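Beta-lactamase (Serratia marcescens, PDB 5GWA) probably hydrolyses beta-lactam antibiotics to substituted beta-amino acids, as a class A extended-spectrum beta-lactamase that is inhibited by avibactam. Local coordinates at residues 20-24 with 37-43; 162-168 with 245-249. All coordinates share one frame; numbering follows the deposited sequence.

Contact 1 (20-24 with 37-43); sequences AKVGV and VNEKHHY. With NA (sodium ion), chain K.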
ATOM      1  N   ALA A  20     -22.522   4.312  11.139  1.00 14.25           N
ATOM      2  CA  ALA A  20     -21.177   4.171  11.678  1.00 15.12           C
ATOM      3  C   ALA A  20     -21.201   4.609  13.120  1.00 12.80           C
ATOM      4  O   ALA A  20     -22.082   5.349  13.558  1.00 15.20           O
ATOM      5  CB  ALA A  20     -20.187   5.053  10.914  1.00 15.46           C
ATOM      6  N   LYS A  21     -20.211   4.132  13.867  1.00 12.86           N
ATOM      7  CA  LYS A  21     -19.997   4.524  15.258  1.00 12.79           C
ATOM      8  C   LYS A  21     -18.900   5.580  15.246  1.00 10.69           C
ATOM      9  O   LYS A  21     -17.735   5.245  14.989  1.00 13.32           O
ATOM     10  CB  LYS A  21     -19.551   3.326  16.104  1.00 15.60           C
ATOM     11  CG  LYS A  21     -19.371   3.728  17.566  1.00 18.41           C
ATOM     12  CD  LYS A  21     -18.694   2.688  18.455  1.00 25.02           C
ATOM     13  CE  LYS A  21     -19.678   1.701  19.061  1.00 30.61           C
ATOM     14  NZ  LYS A  21     -20.974   2.281  19.505  1.00 37.93           N
ATOM     15  N   VAL A  22     -19.263   6.808  15.540  1.00 10.22           N
ATOM     16  CA  VAL A  22     -18.330   7.928  15.336  1.00 10.89           C
ATOM     17  C   VAL A  22     -17.963   8.522  16.689  1.00 10.70           C
ATOM     18  O   VAL A  22     -18.802   9.030  17.417  1.00 13.20           O
ATOM     19  CB  VAL A  22     -18.908   9.004  14.430  1.00 11.35           C
ATOM     20  CG1 VAL A  22     -17.890  10.110  14.193  1.00 10.58           C
ATOM     21  CG2 VAL A  22     -19.354   8.396  13.101  1.00 12.23           C
ATOM     22  N   GLY A  23     -16.678   8.480  17.014  1.00 10.05           N
ATOM     23  CA  GLY A  23     -16.172   9.072  18.245  1.00  9.21           C
ATOM     24  C   GLY A  23     -15.550  10.412  17.977  1.00 10.22           C
ATOM     25  O   GLY A  23     -14.790  10.555  17.018  1.00 10.67           O
ATOM     26  N   VAL A  24     -15.889  11.387  18.795  1.00  9.92           N
ATOM     27  CA  VAL A  24     -15.407  12.756  18.597  1.00 10.40           C
ATOM     28  C   VAL A  24     -14.862  13.305  19.910  1.00 10.68           C
ATOM     29  O   VAL A  24     -15.514  13.195  20.935  1.00 12.28           O
ATOM     30  CB  VAL A  24     -16.521  13.696  18.151  1.00 11.54           C
ATOM     31  CG1 VAL A  24     -15.955  15.094  17.927  1.00 13.01           C
ATOM     32  CG2 VAL A  24     -17.182  13.174  16.892  1.00 11.72           C
ATOM     33  N   VAL A  37     -18.107  13.256  22.128  1.00 12.98           N
ATOM     34  CA  VAL A  37     -19.242  12.519  21.596  1.00 13.15           C
ATOM     35  C   VAL A  37     -18.866  11.045  21.470  1.00 12.26           C
ATOM     36  O   VAL A  37     -17.838  10.717  20.882  1.00 12.36           O
ATOM     37  CB  VAL A  37     -19.689  13.052  20.224  1.00 15.42           C
ATOM     38  CG1 VAL A  37     -20.842  12.228  19.675  1.00 18.21           C
ATOM     39  CG2 VAL A  37     -20.049  14.524  20.336  1.00 17.39           C
ATOM     40  N   ASN A  38     -19.676  10.152  22.039  1.00 11.75           N
ATOM     41  CA  ASN A  38     -19.459   8.719  21.946  1.00 11.47           C
ATOM     42  C   ASN A  38     -18.061   8.335  22.428  1.00 12.90           C
ATOM     43  O   ASN A  38     -17.464   7.392  21.929  1.00 12.96           O
ATOM     44  CB  ASN A  38     -19.732   8.216  20.541  1.00 13.00           C
ATOM     45  CG  ASN A  38     -21.143   8.476  20.100  1.00 14.44           C
ATOM     46  OD1 ASN A  38     -22.080   8.395  20.889  1.00 13.90           O
ATOM     47  ND2 ASN A  38     -21.314   8.819  18.823  1.00 14.71           N
ATOM     48  N   GLU A  39     -17.589   9.010  23.468  1.00 12.31           N
ATOM     49  CA  GLU A  39     -16.184   8.935  23.846  1.00 12.82           C
ATOM     50  C   GLU A  39     -15.787   7.749  24.704  1.00 12.60           C
ATOM     51  O   GLU A  39     -14.597   7.555  24.952  1.00 13.48           O
ATOM     52  CB  GLU A  39     -15.704  10.237  24.499  1.00 12.69           C
ATOM     53  CG  GLU A  39     -16.137  10.413  25.954  1.00 15.37           C
ATOM     54  CD  GLU A  39     -17.570  10.876  26.165  1.00 14.25           C
ATOM     55  OE1 GLU A  39     -18.369  11.064  25.211  1.00 13.96           O
ATOM     56  OE2 GLU A  39     -17.885  11.058  27.375  1.00 21.67           O
ATOM     57  N   LYS A  40     -16.767   7.016  25.235  1.00 12.01           N
ATOM     58  CA  LYS A  40     -16.443   5.916  26.129  1.00 14.31           C
ATOM     59  C   LYS A  40     -16.191   4.608  25.363  1.00 16.70           C
ATOM     60  O   LYS A  40     -15.806   3.612  25.961  1.00 24.90           O
ATOM     61  CB  LYS A  40     -17.533   5.790  27.196  1.00 16.30           C
ATOM     62  CG  LYS A  40     -17.545   6.964  28.174  1.00 21.27           C
ATOM     63  CD  LYS A  40     -18.060   6.572  29.546  1.00 25.13           C
ATOM     64  CE  LYS A  40     -17.995   7.743  30.508  1.00 31.91           C
ATOM     65  NZ  LYS A  40     -16.619   7.848  31.073  1.00 34.13           N
ATOM     66  N   HIS A  41     -16.398   4.604  24.053  1.00 13.79           N
ATOM     67  CA  HIS A  41     -16.097   3.460  23.242  1.00 11.36           C
ATOM     68  C   HIS A  41     -14.619   3.372  22.929  1.00 12.32           C
ATOM     69  O   HIS A  41     -13.877   4.359  23.093  1.00 12.53           O
ATOM     70  CB  HIS A  41     -16.952   3.508  21.961  1.00 11.89           C
ATOM     71  CG  HIS A  41     -18.419   3.502  22.229  1.00 14.57           C
ATOM     72  ND1 HIS A  41     -19.136   2.334  22.411  1.00 16.04           N
ATOM     73  CD2 HIS A  41     -19.301   4.510  22.393  1.00 16.34           C
ATOM     74  CE1 HIS A  41     -20.407   2.628  22.583  1.00 18.24           C
ATOM     75  NE2 HIS A  41     -20.539   3.942  22.549  1.00 19.39           N
ATOM     76  N   HIS A  42     -14.194   2.205  22.436  1.00 12.18           N
ATOM     77  CA  HIS A  42     -12.814   1.988  22.019  1.00 11.76           C
ATOM     78  C   HIS A  42     -12.755   1.950  20.498  1.00 13.16           C
ATOM     79  O   HIS A  42     -13.427   1.156  19.859  1.00 17.79           O
ATOM     80  CB  HIS A  42     -12.277   0.695  22.613  1.00 13.02           C
ATOM     81  CG  HIS A  42     -12.048   0.789  24.082  1.00 13.97           C
ATOM     82  ND1 HIS A  42     -11.517  -0.243  24.836  1.00 16.77           N
ATOM     83  CD2 HIS A  42     -12.245   1.813  24.935  1.00 13.83           C
ATOM     84  CE1 HIS A  42     -11.385   0.159  26.085  1.00 15.29           C
ATOM     85  NE2 HIS A  42     -11.812   1.399  26.176  1.00 15.70           N
ATOM     86  N   TYR A  43     -11.980   2.847  19.918  1.00  9.56           N
ATOM     87  CA  TYR A  43     -11.916   2.980  18.487  1.00  9.80           C
ATOM     88  C   TYR A  43     -10.570   2.486  17.982  1.00 10.91           C
ATOM     89  O   TYR A  43      -9.553   2.773  18.558  1.00 10.44           O
ATOM     90  CB  TYR A  43     -12.057   4.471  18.166  1.00  9.30           C
ATOM     91  CG  TYR A  43     -13.421   5.008  18.516  1.00 10.34           C
ATOM     92  CD1 TYR A  43     -14.450   4.951  17.608  1.00  9.59           C
ATOM     93  CD2 TYR A  43     -13.679   5.549  19.750  1.00 10.22           C
ATOM     94  CE1 TYR A  43     -15.720   5.345  17.953  1.00  9.32           C
ATOM     95  CE2 TYR A  43     -14.944   5.946  20.121  1.00 10.16           C
ATOM     96  CZ  TYR A  43     -15.963   5.859  19.205  1.00  9.94           C
ATOM     97  OH  TYR A  43     -17.227   6.282  19.545  1.00 11.46           O
TER
HETATM   98 NA    NA K 310     -13.525   8.225  27.456  1.00 23.08          NA
HETATM   99  O   HOH W   1     -14.969   9.224  29.555  1.00 40.38           O
HETATM  100  O   HOH W   2     -13.627   6.232  29.267  1.00 25.99           O

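Contact 2 (162-168 with 245-249); sequences TTPDATV and AIAVY. With NA (sodium ion), chain L; NA (sodium ion), chain K.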
ATOM      1  N   THR A 162      -8.226   3.366  21.150  1.00 11.53           N
ATOM      2  CA  THR A 162      -8.183   4.576  21.930  1.00 11.31           C
ATOM      3  C   THR A 162      -9.573   5.070  22.248  1.00 11.33           C
ATOM      4  O   THR A 162     -10.512   4.812  21.482  1.00 11.70           O
ATOM      5  CB  THR A 162      -7.405   5.682  21.169  1.00 10.98           C
ATOM      6  OG1 THR A 162      -7.098   6.757  22.059  1.00 10.65           O
ATOM      7  CG2 THR A 162      -8.199   6.200  19.983  1.00 11.23           C
ATOM      8  N   THR A 163      -9.694   5.864  23.307  1.00 11.09           N
ATOM      9  CA  THR A 163     -10.824   6.743  23.408  1.00 10.48           C
ATOM     10  C   THR A 163     -10.491   8.059  22.716  1.00 10.79           C
ATOM     11  O   THR A 163      -9.345   8.421  22.571  1.00 11.08           O
ATOM     12  CB  THR A 163     -11.225   7.051  24.842  1.00 12.30           C
ATOM     13  OG1 THR A 163     -10.137   7.665  25.527  1.00 12.32           O
ATOM     14  CG2 THR A 163     -11.705   5.789  25.576  1.00 13.00           C
ATOM     15  N   PRO A 164     -11.512   8.784  22.237  1.00 11.69           N
ATOM     16  CA  PRO A 164     -11.158  10.020  21.499  1.00 11.88           C
ATOM     17  C   PRO A 164     -10.631  11.126  22.406  1.00 11.73           C
ATOM     18  O   PRO A 164      -9.802  11.941  21.984  1.00 12.02           O
ATOM     19  CB  PRO A 164     -12.444  10.446  20.820  1.00 13.15           C
ATOM     20  CG  PRO A 164     -13.445   9.374  21.062  1.00 17.05           C
ATOM     21  CD  PRO A 164     -12.927   8.429  22.117  1.00 13.56           C
ATOM     22  N   ASP A 165     -11.145  11.202  23.634  1.00 11.65           N
ATOM     23  CA  ASP A 165     -10.661  12.167  24.598  1.00 11.91           C
ATOM     24  C   ASP A 165      -9.231  11.901  25.028  1.00 12.49           C
ATOM     25  O   ASP A 165      -8.462  12.847  25.128  1.00 12.82           O
ATOM     26  CB  ASP A 165     -11.620  12.339  25.783  1.00 14.24           C
ATOM     27  CG  ASP A 165     -11.937  11.049  26.498  1.00 16.12           C
ATOM     28  OD1 ASP A 165     -12.164   9.996  25.879  1.00 15.42           O
ATOM     29  OD2 ASP A 165     -12.004  11.085  27.746  1.00 19.82           O
ATOM     30  N   ALA A 166      -8.819  10.636  25.085  1.00 11.19           N
ATOM     31  CA  ALA A 166      -7.396  10.352  25.325  1.00 10.66           C
ATOM     32  C   ALA A 166      -6.560  11.040  24.240  1.00  9.91           C
ATOM     33  O   ALA A 166      -5.491  11.613  24.511  1.00 11.57           O
ATOM     34  CB  ALA A 166      -7.121   8.879  25.345  1.00 11.26           C
ATOM     35  N   THR A 167      -6.978  10.888  22.992  1.00 10.57           N
ATOM     36  CA  THR A 167      -6.197  11.431  21.914  1.00  9.17           C
ATOM     37  C   THR A 167      -5.987  12.921  22.050  1.00  9.73           C
ATOM     38  O   THR A 167      -4.862  13.404  21.891  1.00 10.17           O
ATOM     39  CB  THR A 167      -6.847  11.132  20.561  1.00  9.53           C
ATOM     40  OG1 THR A 167      -7.155   9.734  20.466  1.00 10.64           O
ATOM     41  CG2 THR A 167      -5.953  11.558  19.443  1.00 11.08           C
ATOM     42  N   VAL A 168      -7.057  13.674  22.292  1.00  9.36           N
ATOM     43  CA  VAL A 168      -6.898  15.116  22.368  1.00 11.27           C
ATOM     44  C   VAL A 168      -6.153  15.551  23.654  1.00  9.69           C
ATOM     45  O   VAL A 168      -5.419  16.538  23.608  1.00 11.49           O
ATOM     46  CB  VAL A 168      -8.190  15.909  22.186  1.00 10.77           C
ATOM     47  CG1 VAL A 168      -8.767  15.735  20.797  1.00 11.61           C
ATOM     48  CG2 VAL A 168      -9.208  15.584  23.279  1.00 13.21           C
ATOM     49  N   ALA A 245      -7.313  21.038  19.650  1.00 13.08           N
ATOM     50  CA  ALA A 245      -7.071  19.644  19.301  1.00 11.93           C
ATOM     51  C   ALA A 245      -8.386  18.948  19.037  1.00 10.90           C
ATOM     52  O   ALA A 245      -9.391  19.237  19.704  1.00 11.43           O
ATOM     53  CB  ALA A 245      -6.329  18.954  20.416  1.00 12.80           C
ATOM     54  N   ILE A 246      -8.430  18.179  17.955  1.00 10.78           N
ATOM     55  CA  ILE A 246      -9.633  17.465  17.578  1.00 11.12           C
ATOM     56  C   ILE A 246      -9.250  16.052  17.125  1.00 12.09           C
ATOM     57  O   ILE A 246      -8.242  15.840  16.467  1.00 11.01           O
ATOM     58  CB  ILE A 246     -10.430  18.219  16.491  1.00 12.45           C
ATOM     59  CG1 ILE A 246     -11.683  17.468  16.057  1.00 13.69           C
ATOM     60  CG2 ILE A 246      -9.552  18.550  15.298  1.00 14.27           C
ATOM     61  CD1 ILE A 246     -12.679  18.343  15.337  1.00 13.46           C
ATOM     62  N   ALA A 247     -10.082  15.083  17.493  1.00 10.21           N
ATOM     63  CA  ALA A 247      -9.929  13.725  17.015  1.00 10.30           C
ATOM     64  C   ALA A 247     -11.260  13.156  16.597  1.00 11.68           C
ATOM     65  O   ALA A 247     -12.241  13.258  17.353  1.00 11.45           O
ATOM     66  CB  ALA A 247      -9.313  12.878  18.091  1.00  9.63           C
ATOM     67  N   VAL A 248     -11.347  12.638  15.374  1.00  9.55           N
ATOM     68  CA  VAL A 248     -12.574  12.011  14.913  1.00 11.06           C
ATOM     69  C   VAL A 248     -12.272  10.609  14.423  1.00 10.04           C
ATOM     70  O   VAL A 248     -11.376  10.404  13.599  1.00  9.73           O
ATOM     71  CB  VAL A 248     -13.293  12.815  13.802  1.00 10.69           C
ATOM     72  CG1 VAL A 248     -14.588  12.136  13.386  1.00 12.45           C
ATOM     73  CG2 VAL A 248     -13.553  14.251  14.252  1.00 12.17           C
ATOM     74  N   TYR A 249     -13.023   9.623  14.933  1.00  9.92           N
ATOM     75  CA  TYR A 249     -12.880   8.230  14.534  1.00 10.23           C
ATOM     76  C   TYR A 249     -14.205   7.740  13.971  1.00  9.75           C
ATOM     77  O   TYR A 249     -15.188   7.656  14.692  1.00 10.13           O
ATOM     78  CB  TYR A 249     -12.522   7.342  15.743  1.00 10.78           C
ATOM     79  CG  TYR A 249     -11.249   7.757  16.395  1.00  9.62           C
ATOM     80  CD1 TYR A 249     -11.226   8.753  17.354  1.00  9.73           C
ATOM     81  CD2 TYR A 249     -10.047   7.139  16.066  1.00  9.46           C
ATOM     82  CE1 TYR A 249     -10.045   9.126  17.963  1.00  9.45           C
ATOM     83  CE2 TYR A 249      -8.849   7.594  16.574  1.00  8.85           C
ATOM     84  CZ  TYR A 249      -8.857   8.583  17.494  1.00  9.89           C
ATOM     85  OH  TYR A 249      -7.649   8.944  18.007  1.00  9.93           O
TER
HETATM   86 NA    NA L 311     -10.109   8.652  28.074  1.00 25.18          NA
HETATM   87 NA    NA K 310     -13.525   8.225  27.456  1.00 23.08          NA
HETATM   88  O   HOH W   1     -14.969   9.224  29.555  1.00 40.38           O
HETATM   89  O   HOH W   2     -13.627   6.232  29.267  1.00 25.99           O
HETATM   90  O   HOH W   3      -7.594   9.458  28.754  1.00 18.69           O

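Contact 1 (20-24 with 37-43)
Val24 and Val37 face each other as a hydrogen-bonded antiparallel pair: Val24 N donates to Val37 O at 2.9 Å, and Val37 N returns the bond to Val24 O, also at 2.9 Å. One step further on the ladder stops, because Asn38 takes a left-handed backbone conformation and opens a type I turn that runs to His41. The Asn38 side chain then does the work of a backbone donor: ND2 reaches Val22 O at 2.9 Å with an N-H...O angle of 167°, and the acceptor lies almost exactly in the plane of the amide. With CG beside its own backbone N (chi1 -60°), the amide is turned toward strand 21-28. Asn38 O accepts the hydroxyl of Tyr43, OH to O 2.6 Å. This bond holds the phenol across Gly23, whose CA comes within 3.3 Å of Tyr43 OH; with no side chain at Gly23, the ring lies directly against the strand backbone. Lys21 O meets the edge of the same ring. The Lys21 chain crosses His41 at about a right angle: the bend at chi3 brings CE over the imidazole face in a CH-pi contact, 3.8 Å from the ring centroid, and the bend at chi4 carries NZ over the same ring toward its rim, 3.1 Å from His41 CE1. The two valines lie side by side with CB atoms 3.8 Å apart, on the face packed by Leu15 and Ile267. Where the strand pairing ends, the Asn38 amide thus joins the turn to the strand, while the Tyr43 bond braces the loop internally. Glu39 O, within the turn, faces the start of helix 164-175 and binds a sodium ion that Asp165 also holds.

Contact 2 (162-168 with 245-249)
The first turn of helix 164-175 lies over strand 243-253 and runs nearly antiparallel to it, the short axes passing 7.5 Å apart at 149°. Thr167 and Tyr249 make the polar link: their side chains come from opposite directions, and Thr167 OG1 meets Tyr249 OH in a short hydrogen bond of 2.6 Å near the plane of the phenol ring. Thr167 OG1 sits beside its own backbone N (chi1 -51°), which leaves CG2 directed at the strand, where it rests 3.9 Å from Ala247 CB. The buried phenol is further enclosed by Thr162, whose CG2 approaches Tyr249 OH to 3.4 Å, and by Pro164, whose CB lies 4.0 Å from Tyr249 CE1. Thr162 can offer its methyl to the ring because its hydroxyl is turned the other way, to donate to Thr163 O. Further along the helix, Val168 settles over the strand backbone: CG1 is 3.6 Å from Ala247 N, while CB packs on Ala245 CB. The small side chains of Ala245 and Ala247 let the helix come down close to the sheet, and Ala25 and Leu27 of the neighbouring strand extend the apolar bed. On the far side of the helix start, Thr163 occupies the N-cap position, and its OG1 donates to Asp165 OD1 from above the carboxylate plane. Hydroxyl and carboxylate, bonded to each other, each also bind a sodium ion: Thr163 OG1 holds one and Asp165 OD1 a second. A helix laid on a five-stranded antiparallel sheet, with strand 243-253 in the middle, is characteristic of the alpha/beta domain of class A beta-lactamases.

Contacts 1 and 2 lie side by side, their centres 9 Å apart, on two neighbouring strands of one antiparallel sheet. Gly23 N and Tyr249 O, 2.9 Å apart, probably form a hydrogen bond between those strands, and a second probable bond of 2.9 Å joins Tyr43 N to Thr162 O in the small three-stranded sheet. The segments 37-43 and 162-168 also share a sodium ion, bound by Glu39 O from one and Asp165 OD1 from the other, together with two waters. Neither contact touches the bound avibactam, which is about 12 Å from the side chain of Tyr43 and about 10 Å from that of Tyr249.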